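Local structure of 2-oxoglutarate-dependent dioxygenase tropC (Talaromyces stipitatus, 6XJJ) at residues 75-81 / 277-283; 39-43 / 69-73; 94-98 / 169-174. The protein catalyses, as an iron- and 2-oxoglutarate-dependent dioxygenase, an oxidative step in the biosynthesis of fungal tropolones. One frame throughout, in Å; residues are numbered along the deposited sequence.

Interaction 1. Residues 75-81 / 277-283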
loop_
_atom_site.group_PDB
_atom_site.type_symbol
_atom_site.label_atom_id
_atom_site.label_comp_id
_atom_site.label_asym_id
_atom_site.label_seq_id
_atom_site.Cartn_x
_atom_site.Cartn_y
_atom_site.Cartn_z
ATOM N N PHE A 75 1.725 10.391 -6.460
ATOM C CA PHE A 75 0.720 10.133 -5.444
ATOM C C PHE A 75 -0.569 10.862 -5.783
ATOM O O PHE A 75 -0.556 11.906 -6.440
ATOM C CB PHE A 75 1.057 10.601 -4.015
ATOM C CG PHE A 75 2.106 9.802 -3.285
ATOM C CD1 PHE A 75 3.156 9.160 -3.919
ATOM C CD2 PHE A 75 1.896 9.544 -1.934
ATOM C CE1 PHE A 75 4.080 8.411 -3.175
ATOM C CE2 PHE A 75 2.772 8.783 -1.207
ATOM C CZ PHE A 75 3.864 8.207 -1.824
ATOM N N PHE A 76 -1.679 10.301 -5.301
ATOM C CA PHE A 76 -2.891 11.055 -5.014
ATOM C C PHE A 76 -3.645 10.430 -3.846
ATOM O O PHE A 76 -3.378 9.300 -3.429
ATOM C CB PHE A 76 -3.937 11.164 -6.141
ATOM C CG PHE A 76 -4.186 9.903 -6.948
ATOM C CD1 PHE A 76 -3.366 8.789 -6.908
ATOM C CD2 PHE A 76 -5.478 9.709 -7.432
ATOM C CE1 PHE A 76 -3.685 7.645 -7.616
ATOM C CE2 PHE A 76 -5.826 8.542 -8.087
ATOM C CZ PHE A 76 -4.929 7.506 -8.156
ATOM N N ASN A 77 -4.607 11.201 -3.329
ATOM C CA ASN A 77 -5.700 10.686 -2.511
ATOM C C ASN A 77 -6.877 10.280 -3.387
ATOM O O ASN A 77 -7.253 10.999 -4.320
ATOM C CB ASN A 77 -6.169 11.730 -1.498
ATOM C CG ASN A 77 -5.259 11.836 -0.299
ATOM O OD1 ASN A 77 -5.318 11.012 0.615
ATOM N ND2 ASN A 77 -4.414 12.854 -0.289
ATOM N N LEU A 78 -7.470 9.136 -3.059
ATOM C CA LEU A 78 -8.557 8.548 -3.828
ATOM C C LEU A 78 -9.821 8.524 -2.983
ATOM O O LEU A 78 -9.802 8.022 -1.855
ATOM C CB LEU A 78 -8.201 7.127 -4.267
ATOM C CG LEU A 78 -9.167 6.407 -5.216
ATOM C CD1 LEU A 78 -8.401 5.393 -6.048
ATOM C CD2 LEU A 78 -10.297 5.714 -4.472
ATOM N N VAL A 79 -10.915 9.049 -3.536
ATOM C CA VAL A 79 -12.236 8.943 -2.930
ATOM C C VAL A 79 -13.219 8.462 -3.990
ATOM O O VAL A 79 -12.890 8.347 -5.173
ATOM C CB VAL A 79 -12.721 10.272 -2.313
ATOM C CG1 VAL A 79 -11.810 10.688 -1.169
ATOM C CG2 VAL A 79 -12.811 11.366 -3.377
ATOM N N GLY A 80 -14.446 8.190 -3.542
ATOM C CA GLY A 80 -15.482 7.660 -4.412
ATOM C C GLY A 80 -15.387 6.171 -4.639
ATOM O O GLY A 80 -16.011 5.648 -5.567
ATOM N N HIS A 81 -14.613 5.476 -3.808
ATOM C CA HIS A 81 -14.339 4.057 -3.968
ATOM C C HIS A 81 -15.517 3.172 -3.586
ATOM O O HIS A 81 -15.592 2.033 -4.059
ATOM C CB HIS A 81 -13.096 3.697 -3.145
ATOM C CG HIS A 81 -13.116 4.240 -1.748
ATOM N ND1 HIS A 81 -13.830 3.652 -0.727
ATOM C CD2 HIS A 81 -12.524 5.335 -1.212
ATOM C CE1 HIS A 81 -13.665 4.353 0.382
ATOM N NE2 HIS A 81 -12.875 5.378 0.115
ATOM N N ILE A 277 -7.149 12.614 4.381
ATOM C CA ILE A 277 -8.453 12.980 3.843
ATOM C C ILE A 277 -9.502 11.999 4.349
ATOM O O ILE A 277 -9.247 10.799 4.504
ATOM C CB ILE A 277 -8.429 13.026 2.300
ATOM C CG1 ILE A 277 -7.423 14.069 1.803
ATOM C CG2 ILE A 277 -9.822 13.299 1.757
ATOM C CD1 ILE A 277 -7.709 15.486 2.279
ATOM N N GLU A 278 -10.705 12.515 4.589
ATOM C CA GLU A 278 -11.799 11.709 5.115
ATOM C C GLU A 278 -12.349 10.807 4.015
ATOM O O GLU A 278 -12.723 11.284 2.939
ATOM C CB GLU A 278 -12.887 12.617 5.691
ATOM C CG GLU A 278 -14.168 11.924 6.136
ATOM C CD GLU A 278 -15.069 12.869 6.909
ATOM O OE1 GLU A 278 -14.672 14.040 7.107
ATOM O OE2 GLU A 278 -16.173 12.454 7.318
ATOM N N ASP A 279 -12.382 9.501 4.288
ATOM C CA ASP A 279 -12.905 8.506 3.350
ATOM C C ASP A 279 -12.015 8.380 2.120
ATOM O O ASP A 279 -12.497 8.228 0.996
ATOM C CB ASP A 279 -14.340 8.832 2.943
ATOM C CG ASP A 279 -15.312 8.650 4.082
ATOM O OD1 ASP A 279 -14.937 7.981 5.067
ATOM O OD2 ASP A 279 -16.444 9.172 4.001
ATOM N N ALA A 280 -10.706 8.424 2.330
ATOM C CA ALA A 280 -9.766 8.376 1.230
ATOM C C ALA A 280 -8.763 7.260 1.460
ATOM O O ALA A 280 -8.568 6.784 2.580
ATOM C CB ALA A 280 -9.038 9.713 1.053
ATOM N N PHE A 281 -8.167 6.817 0.363
ATOM C CA PHE A 281 -6.957 6.017 0.394
ATOM C C PHE A 281 -5.853 6.776 -0.330
ATOM O O PHE A 281 -6.114 7.511 -1.289
ATOM C CB PHE A 281 -7.183 4.658 -0.268
ATOM C CG PHE A 281 -8.244 3.832 0.395
ATOM C CD1 PHE A 281 -7.935 3.022 1.473
ATOM C CD2 PHE A 281 -9.555 3.871 -0.060
ATOM C CE1 PHE A 281 -8.909 2.257 2.085
ATOM C CE2 PHE A 281 -10.538 3.111 0.549
ATOM C CZ PHE A 281 -10.216 2.302 1.623
ATOM N N VAL A 282 -4.613 6.596 0.132
ATOM C CA VAL A 282 -3.451 7.170 -0.543
ATOM C C VAL A 282 -2.941 6.164 -1.556
ATOM O O VAL A 282 -2.683 5.002 -1.221
ATOM C CB VAL A 282 -2.337 7.542 0.448
ATOM C CG1 VAL A 282 -1.108 8.045 -0.301
ATOM C CG2 VAL A 282 -2.794 8.588 1.413
ATOM N N ILE A 283 -2.793 6.617 -2.792
ATOM C CA ILE A 283 -2.387 5.778 -3.906
ATOM C C ILE A 283 -1.064 6.313 -4.416
ATOM O O ILE A 283 -0.929 7.520 -4.641
ATOM C CB ILE A 283 -3.433 5.797 -5.031
ATOM C CG1 ILE A 283 -4.836 5.474 -4.505
ATOM C CG2 ILE A 283 -3.022 4.855 -6.153
ATOM C CD1 ILE A 283 -4.975 4.135 -3.865
#
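Phe-76 and Leu-78 on strand 75-79 pair antiparallel with Ile-283 and Phe-281 in the main sheet of the jelly-roll (double-stranded beta-helix) fold of 2-oxoglutarate oxygenases. Both are hydrogen-bonded pairs: Phe-76 N reaches Ile-283 O (3.0 Å) and Ile-283 N returns to Phe-76 O (2.8 Å), while Leu-78 and Phe-281 exchange the same two bonds. Asn-77 and Val-282 form the non-hydrogen-bonded pair between them.

Side chains alternate. Leu-78 CB lies 3.8 Å from Ile-283 CG1, and these residues share their face with Phe-281; branched and aromatic groups suit it because helix 171-204 packs there. On the other face Val-282 CG1 meets Phe-75 CD2 at 3.7 Å, and the Phe-75 ring goes on to meet the iron ligand His-302 edge-to-face.

Just beyond strand 75-79, His-81 meets the type II turn 277-280 that leads into strand 281-283; there Asp-279 O accepts from His-81 NE2 (3.0 Å). The donor stands above the carbonyl plane and the bond is bent, 140° at the hydrogen. With CG between its backbone N and carbonyl carbon (chi1 47°), His-81 turns one face to Phe-281, whose CE2 edge stands over the ring centre, planes 65° apart. His-81 ND1 is hydrogen-bonded to Ile-83 N, and Asp-279 OD1 forms a salt bridge with Arg-88. With both nitrogens engaged and one face covered, the imidazole's rotation is restrained, consistent with a tautomer protonated on NE2.

Interaction 2. Residues 39-43 / 69-73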
loop_
_atom_site.group_PDB
_atom_site.type_symbol
_atom_site.label_atom_id
_atom_site.label_comp_id
_atom_site.label_asym_id
_atom_site.label_seq_id
_atom_site.Cartn_x
_atom_site.Cartn_y
_atom_site.Cartn_z
ATOM N N GLU A 39 2.435 23.572 -3.711
ATOM C CA GLU A 39 2.233 22.196 -4.155
ATOM C C GLU A 39 1.504 21.366 -3.112
ATOM O O GLU A 39 1.921 21.300 -1.954
ATOM C CB GLU A 39 3.565 21.514 -4.463
ATOM C CG GLU A 39 4.361 22.126 -5.594
ATOM C CD GLU A 39 3.580 22.189 -6.891
ATOM O OE1 GLU A 39 2.784 21.263 -7.148
ATOM O OE2 GLU A 39 3.769 23.155 -7.664
ATOM N N VAL A 40 0.432 20.702 -3.531
ATOM C CA VAL A 40 -0.341 19.841 -2.645
ATOM C C VAL A 40 -0.653 18.554 -3.392
ATOM O O VAL A 40 -0.871 18.569 -4.608
ATOM C CB VAL A 40 -1.640 20.530 -2.175
ATOM C CG1 VAL A 40 -2.665 20.621 -3.315
ATOM C CG2 VAL A 40 -2.209 19.842 -0.932
ATOM N N ILE A 41 -0.666 17.442 -2.668
ATOM C CA ILE A 41 -1.097 16.172 -3.268
ATOM C C ILE A 41 -2.580 16.266 -3.620
ATOM O O ILE A 41 -3.398 16.622 -2.751
ATOM C CB ILE A 41 -0.835 15.018 -2.305
ATOM C CG1 ILE A 41 0.666 14.892 -2.021
ATOM C CG2 ILE A 41 -1.389 13.711 -2.857
ATOM C CD1 ILE A 41 1.531 14.548 -3.246
ATOM N N PRO A 42 -2.980 15.965 -4.851
ATOM C CA PRO A 42 -4.385 16.128 -5.234
ATOM C C PRO A 42 -5.261 14.986 -4.735
ATOM O O PRO A 42 -4.789 13.920 -4.334
ATOM C CB PRO A 42 -4.337 16.147 -6.766
ATOM C CG PRO A 42 -3.139 15.357 -7.115
ATOM C CD PRO A 42 -2.143 15.568 -6.001
ATOM N N THR A 43 -6.566 15.249 -4.770
ATOM C CA THR A 43 -7.606 14.267 -4.487
ATOM C C THR A 43 -8.367 13.975 -5.771
ATOM O O THR A 43 -8.772 14.905 -6.474
ATOM C CB THR A 43 -8.583 14.782 -3.429
ATOM O OG1 THR A 43 -7.893 15.015 -2.194
ATOM C CG2 THR A 43 -9.710 13.783 -3.206
ATOM N N ALA A 69 -2.038 13.072 -11.818
ATOM C CA ALA A 69 -1.427 13.021 -10.495
ATOM C C ALA A 69 -0.282 12.017 -10.466
ATOM O O ALA A 69 0.755 12.262 -9.834
ATOM C CB ALA A 69 -2.473 12.663 -9.441
ATOM N N CYS A 70 -0.449 10.882 -11.150
ATOM C CA CYS A 70 0.599 9.870 -11.180
ATOM C C CYS A 70 1.771 10.290 -12.042
ATOM O O CYS A 70 2.885 9.791 -11.845
ATOM C CB CYS A 70 0.035 8.547 -11.691
ATOM S SG CYS A 70 -1.244 7.875 -10.615
ATOM N N ASN A 71 1.549 11.189 -12.992
ATOM C CA ASN A 71 2.659 11.645 -13.806
ATOM C C ASN A 71 3.430 12.771 -13.135
ATOM O O ASN A 71 4.632 12.926 -13.372
ATOM C CB ASN A 71 2.138 12.058 -15.180
ATOM C CG ASN A 71 3.216 12.607 -16.065
ATOM O OD1 ASN A 71 4.025 13.430 -15.648
ATOM N ND2 ASN A 71 3.337 12.029 -17.249
ATOM N N LYS A 72 2.769 13.558 -12.294
ATOM C CA LYS A 72 3.393 14.717 -11.677
ATOM C C LYS A 72 3.921 14.411 -10.282
ATOM O O LYS A 72 5.086 14.691 -9.989
ATOM C CB LYS A 72 2.391 15.880 -11.634
ATOM C CG LYS A 72 2.940 17.201 -11.134
ATOM C CD LYS A 72 1.887 18.293 -11.312
ATOM C CE LYS A 72 2.383 19.656 -10.862
ATOM N NZ LYS A 72 1.360 20.718 -11.105
ATOM N N TYR A 73 3.096 13.817 -9.415
ATOM C CA TYR A 73 3.499 13.555 -8.042
ATOM C C TYR A 73 3.767 12.087 -7.748
ATOM O O TYR A 73 4.404 11.784 -6.735
ATOM C CB TYR A 73 2.426 14.048 -7.058
ATOM C CG TYR A 73 2.047 15.505 -7.225
ATOM C CD1 TYR A 73 2.791 16.519 -6.636
ATOM C CD2 TYR A 73 0.929 15.863 -7.967
ATOM C CE1 TYR A 73 2.436 17.850 -6.793
ATOM C CE2 TYR A 73 0.568 17.181 -8.126
ATOM C CZ TYR A 73 1.322 18.172 -7.538
ATOM O OH TYR A 73 0.956 19.489 -7.700
#
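Pro-42 and Ala-69 form the apolar centre, with Pro-42 CG 3.6 Å from Ala-69 CB. A methyl is the right size here, since it lets the rigid proline ring settle close to the end of helix 56-72. The same ring leans on Tyr-73, its CD 3.7 Å from Tyr-73 CD2. Ile-41 adds the tip of its chain: CD1 lies 3.9 Å from Tyr-73 CB as the two side chains run alongside each other, pointing opposite ways.

Tyr-73 follows directly on the helix. Its CG stands anti to its own carbonyl carbon (chi1 -55°), and from there the ring runs out along segment 39-43 toward the surface. Lys-72 CG lies over one ring face near the rim, and Tyr-265 and Ile-272 also touch the ring.

At the polar edge Tyr-73 OH donates to Glu-39 OE1 (2.6 Å), an oxygen met nearly along its C-O axis and close to the plane of the ring; the carboxylate is turned 40° from that plane. Lys-72 NZ remains 4.2 Å from Glu-39 OE1, beyond a salt bridge. A long amphipathic residue thus joins a buried base to a charged rim, and the nearby ammonium would be expected to favour the carboxylate form of Glu-39.

Interaction 3. Residues 94-98 / 169-174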
loop_
_atom_site.group_PDB
_atom_site.type_symbol
_atom_site.label_atom_id
_atom_site.label_comp_id
_atom_site.label_asym_id
_atom_site.label_seq_id
_atom_site.Cartn_x
_atom_site.Cartn_y
_atom_site.Cartn_z
ATOM N N CYS A 94 -8.824 -4.423 14.144
ATOM C CA CYS A 94 -7.935 -5.578 14.080
ATOM C C CYS A 94 -6.493 -5.181 14.357
ATOM O O CYS A 94 -5.773 -5.885 15.074
ATOM C CB CYS A 94 -8.037 -6.255 12.713
ATOM S SG CYS A 94 -9.615 -7.006 12.421
ATOM N N THR A 95 -6.056 -4.055 13.797
ATOM C CA THR A 95 -4.654 -3.676 13.896
ATOM C C THR A 95 -4.275 -3.359 15.335
ATOM O O THR A 95 -3.207 -3.766 15.806
ATOM C CB THR A 95 -4.395 -2.482 12.986
ATOM O OG1 THR A 95 -4.834 -2.802 11.661
ATOM C CG2 THR A 95 -2.924 -2.176 12.940
ATOM N N LYS A 96 -5.145 -2.649 16.052
ATOM C CA LYS A 96 -4.887 -2.343 17.455
ATOM C C LYS A 96 -4.897 -3.598 18.320
ATOM O O LYS A 96 -4.007 -3.782 19.155
ATOM C CB LYS A 96 -5.908 -1.316 17.938
ATOM C CG LYS A 96 -5.866 -0.990 19.420
ATOM C CD LYS A 96 -6.756 0.205 19.725
ATOM C CE LYS A 96 -7.163 0.272 21.188
ATOM N NZ LYS A 96 -6.022 0.276 22.137
ATOM N N LYS A 97 -5.883 -4.477 18.136
ATOM C CA LYS A 97 -5.878 -5.739 18.867
ATOM C C LYS A 97 -4.587 -6.511 18.654
ATOM O O LYS A 97 -4.036 -7.080 19.603
ATOM C CB LYS A 97 -7.086 -6.593 18.474
ATOM C CG LYS A 97 -8.359 -6.211 19.219
ATOM C CD LYS A 97 -9.598 -6.914 18.690
ATOM C CE LYS A 97 -10.801 -6.590 19.562
ATOM N NZ LYS A 97 -12.071 -7.156 19.041
ATOM N N PHE A 98 -4.074 -6.543 17.425
ATOM C CA PHE A 98 -2.879 -7.341 17.179
ATOM C C PHE A 98 -1.660 -6.743 17.873
ATOM O O PHE A 98 -0.950 -7.435 18.609
ATOM C CB PHE A 98 -2.612 -7.480 15.685
ATOM C CG PHE A 98 -1.350 -8.216 15.386
ATOM C CD1 PHE A 98 -1.320 -9.598 15.424
ATOM C CD2 PHE A 98 -0.183 -7.532 15.109
ATOM C CE1 PHE A 98 -0.154 -10.286 15.168
ATOM C CE2 PHE A 98 0.985 -8.213 14.852
ATOM C CZ PHE A 98 1.000 -9.596 14.883
ATOM N N LEU A 169 -5.723 -14.779 18.986
ATOM C CA LEU A 169 -6.889 -14.066 18.482
ATOM C C LEU A 169 -7.810 -15.026 17.736
ATOM O O LEU A 169 -7.352 -15.972 17.085
ATOM C CB LEU A 169 -6.474 -12.903 17.562
ATOM C CG LEU A 169 -5.645 -11.785 18.205
ATOM C CD1 LEU A 169 -5.303 -10.697 17.184
ATOM C CD2 LEU A 169 -6.352 -11.187 19.409
ATOM N N SER A 170 -9.113 -14.780 17.848
ATOM C CA SER A 170 -10.109 -15.592 17.171
ATOM C C SER A 170 -10.208 -15.195 15.703
ATOM O O SER A 170 -9.945 -14.049 15.333
ATOM C CB SER A 170 -11.476 -15.429 17.840
ATOM O OG SER A 170 -11.953 -14.101 17.721
ATOM N N ASP A 171 -10.593 -16.161 14.862
ATOM C CA ASP A 171 -10.857 -15.841 13.463
ATOM C C ASP A 171 -11.783 -14.640 13.353
ATOM O O ASP A 171 -11.603 -13.781 12.483
ATOM C CB ASP A 171 -11.459 -17.054 12.749
ATOM C CG ASP A 171 -10.428 -18.112 12.431
ATOM O OD1 ASP A 171 -9.216 -17.793 12.468
ATOM O OD2 ASP A 171 -10.820 -19.261 12.134
ATOM N N LYS A 172 -12.762 -14.552 14.255
ATOM C CA LYS A 172 -13.765 -13.496 14.187
ATOM C C LYS A 172 -13.180 -12.140 14.558
ATOM O O LYS A 172 -13.573 -11.116 13.988
ATOM C CB LYS A 172 -14.937 -13.860 15.097
ATOM C CG LYS A 172 -16.103 -12.897 15.061
ATOM C CD LYS A 172 -17.331 -13.523 15.699
ATOM C CE LYS A 172 -18.542 -12.621 15.579
ATOM N NZ LYS A 172 -19.787 -13.361 15.919
ATOM N N GLU A 173 -12.239 -12.112 15.505
ATOM C CA GLU A 173 -11.595 -10.855 15.872
ATOM C C GLU A 173 -10.637 -10.365 14.792
ATOM O O GLU A 173 -10.530 -9.153 14.567
ATOM C CB GLU A 173 -10.858 -11.011 17.202
ATOM C CG GLU A 173 -11.739 -10.959 18.431
ATOM C CD GLU A 173 -10.963 -11.341 19.671
ATOM O OE1 GLU A 173 -9.872 -11.934 19.516
ATOM O OE2 GLU A 173 -11.423 -11.042 20.794
ATOM N N PHE A 174 -9.932 -11.270 14.107
ATOM C CA PHE A 174 -8.753 -10.832 13.369
ATOM C C PHE A 174 -8.678 -11.394 11.955
ATOM O O PHE A 174 -8.713 -10.631 10.985
ATOM C CB PHE A 174 -7.501 -11.213 14.164
ATOM C CG PHE A 174 -6.229 -10.703 13.576
ATOM C CD1 PHE A 174 -5.898 -9.363 13.684
ATOM C CD2 PHE A 174 -5.347 -11.558 12.953
ATOM C CE1 PHE A 174 -4.730 -8.882 13.153
ATOM C CE2 PHE A 174 -4.165 -11.086 12.421
ATOM C CZ PHE A 174 -3.854 -9.743 12.524
#
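Phe-98 and Phe-174 make the dense half of this contact between helix 85-99 and the start of helix 171-204. Phe-98 CB comes within 3.6 Å of Phe-174 CE1, and the two rings lie nearly parallel, planes 19° apart, yet strongly offset, with little of one ring over the other (centroids 5.5 Å apart). Phe-174 points across because CG is anti to the backbone N (chi1 -174°). That places the ring edge at Cys-94 O: Phe-174 CE1 lies 3.7 Å from Cys-94 O, and Phe-174 CD1 3.9 Å from Cys-94 CB. A small cysteine leaves room for the ring to lie so close to the neighbouring helix. Leu-169 sends CD1 to the edge of the Phe-98 ring, 4.1 Å from Phe-98 CA, and Phe-142 meets both phenylalanines from the sheet.

The outer side is much looser. Lys-97, extended beyond CG, brings NZ to Glu-173 CG, but the distance from NZ to Glu-173 OE2 is 4.3 Å, too long for a salt bridge, so any attraction acts only at longer range; a long, flexible lysine suits this exposed rim. Glu-173 is instead engaged at home. Its N donates to Ser-170 OG (3.0 Å), and its OE1 accepts weakly from Ser-170 N. This reciprocal pair is the capping box, characteristic of a helix N-terminus; here it opens a long helix that packs beside another against the main sheet.

How the interactions relate
Interactions 1 and 2 are neighbours, their centres 12 Å apart, and they touch directly: Asn-77 N lies 2.9 Å from Pro-42 O, a probable hydrogen bond, and Ala-69 CB packs 3.6 Å from Phe-75 O. Segment 39-43 leads into edge strand 43-45 beside strand 75-79, so interaction 2 packs the approach to that strand against the end of helix 56-72. The iron site lies nearest interaction 1: the Phe-75 side chain is about 6 Å from the ion, against about 13 Å for that of Ile-41. Interaction 3 stands apart, its centre 25 Å from that of interaction 1 and 35 Å from that of interaction 2, but helix 171-204 links it to interaction 1 through Ile-192, which touches Leu-78 and Ile-283.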